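Local coordinates for protein putative NADPH:quinone reductase (Bacillus thuringiensis, PDB 3GMS) that is of unproven function but, as a putative NADPH:quinone reductase, probably transfers hydride from NADPH to a quinone-like substrate, at residues F109-P114 and H286-V291; N128-W133 and Y278-T283. All coordinates share one frame; numbering follows the deposited sequence.

Contact 1. Residues F109-P114 and H286-V291; sequences FVVPIP and HLIRLV
The puckered ring of Pro114 meets Ile288 along its CG–CD side: the methyl CG2 of Ile288 lies 3.8 Å from CG of Pro114 and 3.9 Å from CD of Pro114. The flat group of this contact is the guanidinium of Arg289, which has CB of Ile288 at its edge and in its plane; this approach, doubtful because Arg289 is modelled in two conformers, lies within the helix and does not cross to 109-114. The remaining contacts go to the second branch of the isoleucine. Its terminal CD1 comes within 3.5 Å of Pro112 O, a packing contact of a methyl against a carbonyl oxygen. The same CD1 touches two hydrocarbon tips, CG1 of Val111 and CD1 of Ile113, each 4.2 Å from Ile288 CD1. Val111 and Ile288 run past each other in opposite senses, whereas Ile113 lies aslant to Ile288.

In this medium-chain dehydrogenase/reductase architecture, residues 109-114 carry a short strand of the GroES-like domain, paired antiparallel with strand 89-92, while 286-291 is part of helix 277-292, which comes after the last Rossmann strand and helix 268-274. Every contact from the helix comes from Ile288. With CG2 of Ile288 anti to its backbone N and CG1 beside that nitrogen (chi1 -74°), one branch goes to Pro114; an extended second torsion, 168°, carries CD1 out to the strand. No hydrogen bond joins the two segments, and they bury 135 Å² together. Ile117 also packs on Ile288, while Ala122 of helix 119-122 lies against Ile113.

Contact 2. Residues N128-W133 and Y278-T283; sequences NPLTAW and YKWQET
Leu130 overlaps Thr283 methyl to methyl, with CD1 of Leu130 and CG2 of Thr283 only 3.4 Å apart, tighter than an ordinary van der Waals contact. The pair illustrates how two helices of a medium-chain dehydrogenase/reductase fold can pack at a distance: helix 127-139, which leads into the first strand of the Rossmann sheet, meets helix 277-292, which comes after the last. Their short segments are inclined at 105° and their axes approach no closer than 12.2 Å, so the helices meet through side chains rather than backbones.

Leu130 divides its branches between two partners. While the Leu130 and Thr283 side chains cross at about a right angle, CD1 doing the touching, CD2 of Leu130 reaches the indole of Trp280, 4.0 Å from its NE1. That nitrogen is hydrogen-bonded to Asn272, so the leucine methyl packs beside a donor that is already satisfied. On the opposite helix the Thr283 methyl is shared, since CG2 of Thr283 also stands 3.7 Å from CD1 of Trp133, obliquely to the indole. The tryptophan extends to it with its CG anti to the backbone nitrogen (chi1 178°). Beside these side chains, Trp271 of helix 268-274 packs on both Leu130 and Thr283.

The threonine is turned so that its two branches do different work. A chi1 of -58° sends the methyl across to the neighbouring helix and tucks the hydroxyl back along its own, where OG1 of Thr283 donates to Lys279 O at 2.7 Å. The Thr283 backbone N-H uses the same carbonyl oxygen, and the two donors approach from opposite faces of the Lys279 carbonyl plane.

How the contacts relate
From the N terminus, the chain builds much of the GroES-like sheet and reaches 109-114, which opens the long loop of contact 1, then enters helix 127-139, which opens that of contact 2. After the Rossmann sheet it returns in helix 277-292, where residues 278-283 close the shorter loop before 286-291 close the longer one, so contact 2 nests within contact 1. One helix thus faces both the GroES-like domain and the helix leading into the Rossmann domain. The centres are 9 Å apart, and the sites touch directly: Val110 O probably accepts a hydrogen bond from Gln281 NE2 at 3.1 Å, while the rings of His286 and Trp133 meet with their planes at about 45°.

Contact 1. Residues F109-P114 and H286-V291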
loop_
_atom_site.group_PDB
_atom_site.type_symbol
_atom_site.label_atom_id
_atom_site.label_comp_id
_atom_site.label_asym_id
_atom_site.label_seq_id
_atom_site.Cartn_x
_atom_site.Cartn_y
_atom_site.Cartn_z
ATOM N N PHE A 109 -0.130 -12.501 13.321
ATOM C CA PHE A 109 -0.029 -11.635 12.146
ATOM C C PHE A 109 1.213 -11.926 11.325
ATOM O O PHE A 109 1.593 -11.137 10.458
ATOM C CB PHE A 109 -0.019 -10.166 12.586
ATOM C CG PHE A 109 -1.172 -9.818 13.481
ATOM C CD1 PHE A 109 -2.477 -10.189 13.124
ATOM C CD2 PHE A 109 -0.952 -9.155 14.689
ATOM C CE1 PHE A 109 -3.575 -9.893 13.970
ATOM C CE2 PHE A 109 -2.044 -8.866 15.534
ATOM C CZ PHE A 109 -3.342 -9.237 15.158
ATOM N N VAL A 110 1.881 -13.034 11.636
ATOM C CA VAL A 110 2.998 -13.500 10.835
ATOM C C VAL A 110 2.482 -14.194 9.561
ATOM O O VAL A 110 1.734 -15.169 9.624
ATOM C CB VAL A 110 3.901 -14.445 11.684
ATOM C CG1 VAL A 110 4.909 -15.097 10.818
ATOM C CG2 VAL A 110 4.602 -13.658 12.813
ATOM N N VAL A 111 2.855 -13.687 8.393
ATOM C CA VAL A 111 2.416 -14.277 7.129
ATOM C C VAL A 111 3.501 -15.152 6.502
ATOM O O VAL A 111 4.530 -14.644 6.049
ATOM C CB VAL A 111 2.024 -13.161 6.085
ATOM C CG1 VAL A 111 1.549 -13.770 4.798
ATOM C CG2 VAL A 111 0.970 -12.180 6.679
ATOM N N PRO A 112 3.266 -16.480 6.434
ATOM C CA PRO A 112 4.235 -17.385 5.804
ATOM C C PRO A 112 4.369 -17.094 4.325
ATOM O O PRO A 112 3.368 -16.862 3.672
ATOM C CB PRO A 112 3.573 -18.773 5.977
ATOM C CG PRO A 112 2.653 -18.615 7.155
ATOM C CD PRO A 112 2.091 -17.205 6.976
ATOM N N ILE A 113 5.602 -17.117 3.804
ATOM C CA ILE A 113 5.854 -16.909 2.381
ATOM C C ILE A 113 6.443 -18.203 1.768
ATOM O O ILE A 113 7.380 -18.755 2.316
ATOM C CB ILE A 113 6.844 -15.757 2.157
ATOM C CG1 ILE A 113 6.211 -14.455 2.681
ATOM C CG2 ILE A 113 7.192 -15.646 0.665
ATOM C CD1 ILE A 113 5.015 -13.915 1.846
ATOM N N PRO A 114 5.868 -18.681 0.665
ATOM C CA PRO A 114 6.350 -19.943 0.045
ATOM C C PRO A 114 7.660 -19.733 -0.710
ATOM O O PRO A 114 7.976 -18.610 -1.095
ATOM C CB PRO A 114 5.209 -20.309 -0.916
ATOM C CG PRO A 114 4.616 -19.017 -1.309
ATOM C CD PRO A 114 4.729 -18.112 -0.078
ATOM N N HIS A 286 -4.726 -15.932 -0.311
ATOM C CA HIS A 286 -5.286 -15.648 -1.586
ATOM C C HIS A 286 -4.426 -14.792 -2.496
ATOM O O HIS A 286 -4.273 -15.113 -3.690
ATOM C CB HIS A 286 -6.696 -15.038 -1.493
ATOM C CG HIS A 286 -7.362 -14.980 -2.826
ATOM N ND1 HIS A 286 -7.740 -16.115 -3.514
ATOM C CD2 HIS A 286 -7.591 -13.942 -3.665
ATOM C CE1 HIS A 286 -8.244 -15.773 -4.685
ATOM N NE2 HIS A 286 -8.164 -14.461 -4.803
ATOM N N LEU A 287 -3.880 -13.714 -1.946
ATOM C CA LEU A 287 -2.970 -12.854 -2.718
ATOM C C LEU A 287 -1.745 -13.664 -3.140
ATOM O O LEU A 287 -1.316 -13.555 -4.278
ATOM C CB LEU A 287 -2.516 -11.657 -1.869
ATOM C CG LEU A 287 -3.596 -10.648 -1.459
ATOM C CD1 LEU A 287 -2.990 -9.718 -0.387
ATOM C CD2 LEU A 287 -4.009 -9.853 -2.638
ATOM N N ILE A 288 -1.234 -14.498 -2.224
ATOM C CA ILE A 288 -0.052 -15.321 -2.516
ATOM C C ILE A 288 -0.357 -16.259 -3.708
ATOM O O ILE A 288 0.462 -16.371 -4.619
ATOM C CB ILE A 288 0.403 -16.082 -1.270
ATOM C CG1 ILE A 288 1.089 -15.100 -0.281
ATOM C CG2 ILE A 288 1.297 -17.290 -1.641
ATOM C CD1 ILE A 288 1.304 -15.714 1.114
ATOM N N ARG A 289 -1.527 -16.908 -3.710
ATOM C CA ARG A 289 -1.932 -17.722 -4.870
ATOM C C ARG A 289 -1.968 -16.918 -6.166
ATOM O O ARG A 289 -1.499 -17.402 -7.196
ATOM C CB ARG A 289 -3.296 -18.399 -4.676
ATOM C CG ARG A 289 -3.440 -19.183 -3.411
ATOM C CD ARG A 289 -2.307 -20.125 -3.136
ATOM N NE ARG A 289 -2.640 -20.856 -1.915
ATOM C CZ ARG A 289 -2.273 -20.499 -0.691
ATOM N NH1 ARG A 289 -1.478 -19.449 -0.494
ATOM N NH2 ARG A 289 -2.672 -21.239 0.342
ATOM N N LEU A 290 -2.501 -15.687 -6.111
ATOM C CA LEU A 290 -2.585 -14.809 -7.288
ATOM C C LEU A 290 -1.190 -14.453 -7.839
ATOM O O LEU A 290 -0.975 -14.428 -9.064
ATOM C CB LEU A 290 -3.362 -13.525 -6.996
ATOM C CG LEU A 290 -4.882 -13.679 -6.800
ATOM C CD1 LEU A 290 -5.510 -12.368 -6.351
ATOM C CD2 LEU A 290 -5.559 -14.253 -8.067
ATOM N N VAL A 291 -0.255 -14.222 -6.933
ATOM C CA VAL A 291 1.135 -13.987 -7.332
ATOM C C VAL A 291 1.763 -15.263 -7.905
ATOM O O VAL A 291 2.389 -15.220 -8.964
ATOM C CB VAL A 291 1.982 -13.431 -6.175
ATOM C CG1 VAL A 291 3.478 -13.254 -6.612
ATOM C CG2 VAL A 291 1.430 -12.079 -5.742
#

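Contact 2. Residues N128-W133 and Y278-T283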
loop_
_atom_site.group_PDB
_atom_site.type_symbol
_atom_site.label_atom_id
_atom_site.label_comp_id
_atom_site.label_asym_id
_atom_site.label_seq_id
_atom_site.Cartn_x
_atom_site.Cartn_y
_atom_site.Cartn_z
ATOM N N ASN A 128 -0.087 -2.195 -0.682
ATOM C CA ASN A 128 -0.799 -1.964 -1.936
ATOM C C ASN A 128 -1.734 -3.124 -2.368
ATOM O O ASN A 128 -2.899 -2.827 -2.735
ATOM C CB ASN A 128 0.169 -1.511 -3.035
ATOM C CG ASN A 128 0.785 -0.176 -2.700
ATOM O OD1 ASN A 128 0.072 0.695 -2.217
ATOM N ND2 ASN A 128 2.097 -0.029 -2.877
ATOM N N PRO A 129 -1.279 -4.399 -2.296
ATOM C CA PRO A 129 -2.157 -5.486 -2.731
ATOM C C PRO A 129 -3.345 -5.657 -1.811
ATOM O O PRO A 129 -4.470 -5.802 -2.297
ATOM C CB PRO A 129 -1.244 -6.735 -2.716
ATOM C CG PRO A 129 0.112 -6.183 -2.905
ATOM C CD PRO A 129 0.098 -4.891 -2.096
ATOM N N LEU A 130 -3.116 -5.657 -0.493
ATOM C CA LEU A 130 -4.254 -5.780 0.407
ATOM C C LEU A 130 -5.294 -4.637 0.282
ATOM O O LEU A 130 -6.482 -4.898 0.267
ATOM C CB LEU A 130 -3.800 -5.971 1.842
ATOM C CG LEU A 130 -4.827 -6.457 2.838
ATOM C CD1 LEU A 130 -5.402 -7.829 2.488
ATOM C CD2 LEU A 130 -4.132 -6.478 4.196
ATOM N N THR A 131 -4.823 -3.398 0.148
ATOM C CA THR A 131 -5.688 -2.245 -0.092
ATOM C C THR A 131 -6.480 -2.384 -1.401
ATOM O O THR A 131 -7.731 -2.187 -1.420
ATOM C CB THR A 131 -4.909 -0.908 -0.061
ATOM O OG1 THR A 131 -4.336 -0.738 1.244
ATOM C CG2 THR A 131 -5.865 0.280 -0.317
ATOM N N ALA A 132 -5.785 -2.746 -2.477
ATOM C CA ALA A 132 -6.449 -2.898 -3.764
ATOM C C ALA A 132 -7.488 -4.049 -3.699
ATOM O O ALA A 132 -8.623 -3.875 -4.139
ATOM C CB ALA A 132 -5.416 -3.128 -4.905
ATOM N N TRP A 133 -7.107 -5.186 -3.118
ATOM C CA TRP A 133 -7.981 -6.364 -3.035
ATOM C C TRP A 133 -9.235 -6.125 -2.193
ATOM O O TRP A 133 -10.363 -6.486 -2.602
ATOM C CB TRP A 133 -7.242 -7.546 -2.430
ATOM C CG TRP A 133 -8.141 -8.779 -2.276
ATOM C CD1 TRP A 133 -8.683 -9.250 -1.118
ATOM C CD2 TRP A 133 -8.572 -9.658 -3.312
ATOM N NE1 TRP A 133 -9.417 -10.400 -1.369
ATOM C CE2 TRP A 133 -9.375 -10.660 -2.709
ATOM C CE3 TRP A 133 -8.341 -9.716 -4.691
ATOM C CZ2 TRP A 133 -9.972 -11.704 -3.449
ATOM C CZ3 TRP A 133 -8.926 -10.765 -5.430
ATOM C CH2 TRP A 133 -9.735 -11.741 -4.792
ATOM N N TYR A 278 -7.989 -14.924 11.382
ATOM C CA TYR A 278 -8.193 -16.041 10.493
ATOM C C TYR A 278 -8.483 -15.508 9.090
ATOM O O TYR A 278 -7.857 -15.934 8.102
ATOM C CB TYR A 278 -9.361 -16.901 10.992
ATOM C CG TYR A 278 -9.674 -18.031 10.047
ATOM C CD1 TYR A 278 -8.947 -19.232 10.107
ATOM C CD2 TYR A 278 -10.672 -17.900 9.076
ATOM C CE1 TYR A 278 -9.219 -20.286 9.208
ATOM C CE2 TYR A 278 -10.943 -18.940 8.169
ATOM C CZ TYR A 278 -10.210 -20.125 8.243
ATOM O OH TYR A 278 -10.490 -21.155 7.360
ATOM N N LYS A 279 -9.429 -14.571 9.009
ATOM C CA LYS A 279 -9.787 -13.992 7.720
ATOM C C LYS A 279 -8.613 -13.208 7.093
ATOM O O LYS A 279 -8.416 -13.208 5.857
ATOM C CB LYS A 279 -10.992 -13.067 7.839
ATOM C CG LYS A 279 -11.305 -12.426 6.491
ATOM C CD LYS A 279 -12.686 -11.840 6.329
ATOM C CE LYS A 279 -12.748 -11.216 4.948
ATOM N NZ LYS A 279 -14.127 -10.978 4.536
ATOM N N TRP A 280 -7.902 -12.484 7.954
ATOM C CA TRP A 280 -6.733 -11.692 7.524
ATOM C C TRP A 280 -5.693 -12.656 6.898
ATOM O O TRP A 280 -5.247 -12.442 5.787
ATOM C CB TRP A 280 -6.208 -10.929 8.739
ATOM C CG TRP A 280 -5.180 -9.869 8.459
ATOM C CD1 TRP A 280 -5.410 -8.565 8.098
ATOM C CD2 TRP A 280 -3.766 -10.023 8.538
ATOM N NE1 TRP A 280 -4.204 -7.907 7.939
ATOM C CE2 TRP A 280 -3.185 -8.766 8.232
ATOM C CE3 TRP A 280 -2.928 -11.086 8.885
ATOM C CZ2 TRP A 280 -1.790 -8.562 8.209
ATOM C CZ3 TRP A 280 -1.540 -10.884 8.866
ATOM C CH2 TRP A 280 -0.996 -9.616 8.550
ATOM N N GLN A 281 -5.355 -13.747 7.593
ATOM C CA GLN A 281 -4.442 -14.762 7.028
ATOM C C GLN A 281 -4.954 -15.409 5.741
ATOM O O GLN A 281 -4.191 -15.573 4.791
ATOM C CB GLN A 281 -4.137 -15.872 8.036
ATOM C CG GLN A 281 -3.354 -15.460 9.243
ATOM C CD GLN A 281 -1.862 -15.200 8.962
ATOM O OE1 GLN A 281 -1.280 -15.692 7.976
ATOM N NE2 GLN A 281 -1.245 -14.461 9.846
ATOM N N GLU A 282 -6.250 -15.760 5.698
ATOM C CA GLU A 282 -6.861 -16.337 4.505
ATOM C C GLU A 282 -6.766 -15.402 3.321
ATOM O O GLU A 282 -6.561 -15.825 2.178
ATOM C CB GLU A 282 -8.334 -16.600 4.772
ATOM C CG GLU A 282 -8.516 -17.872 5.510
ATOM C CD GLU A 282 -8.220 -19.031 4.588
ATOM O OE1 GLU A 282 -9.060 -19.285 3.701
ATOM O OE2 GLU A 282 -7.134 -19.634 4.721
ATOM N N THR A 283 -6.901 -14.116 3.602
ATOM C CA THR A 283 -6.815 -13.110 2.538
ATOM C C THR A 283 -5.387 -13.074 1.976
ATOM O O THR A 283 -5.190 -12.976 0.754
ATOM C CB THR A 283 -7.260 -11.709 3.054
ATOM O OG1 THR A 283 -8.599 -11.813 3.558
ATOM C CG2 THR A 283 -7.250 -10.665 1.952
#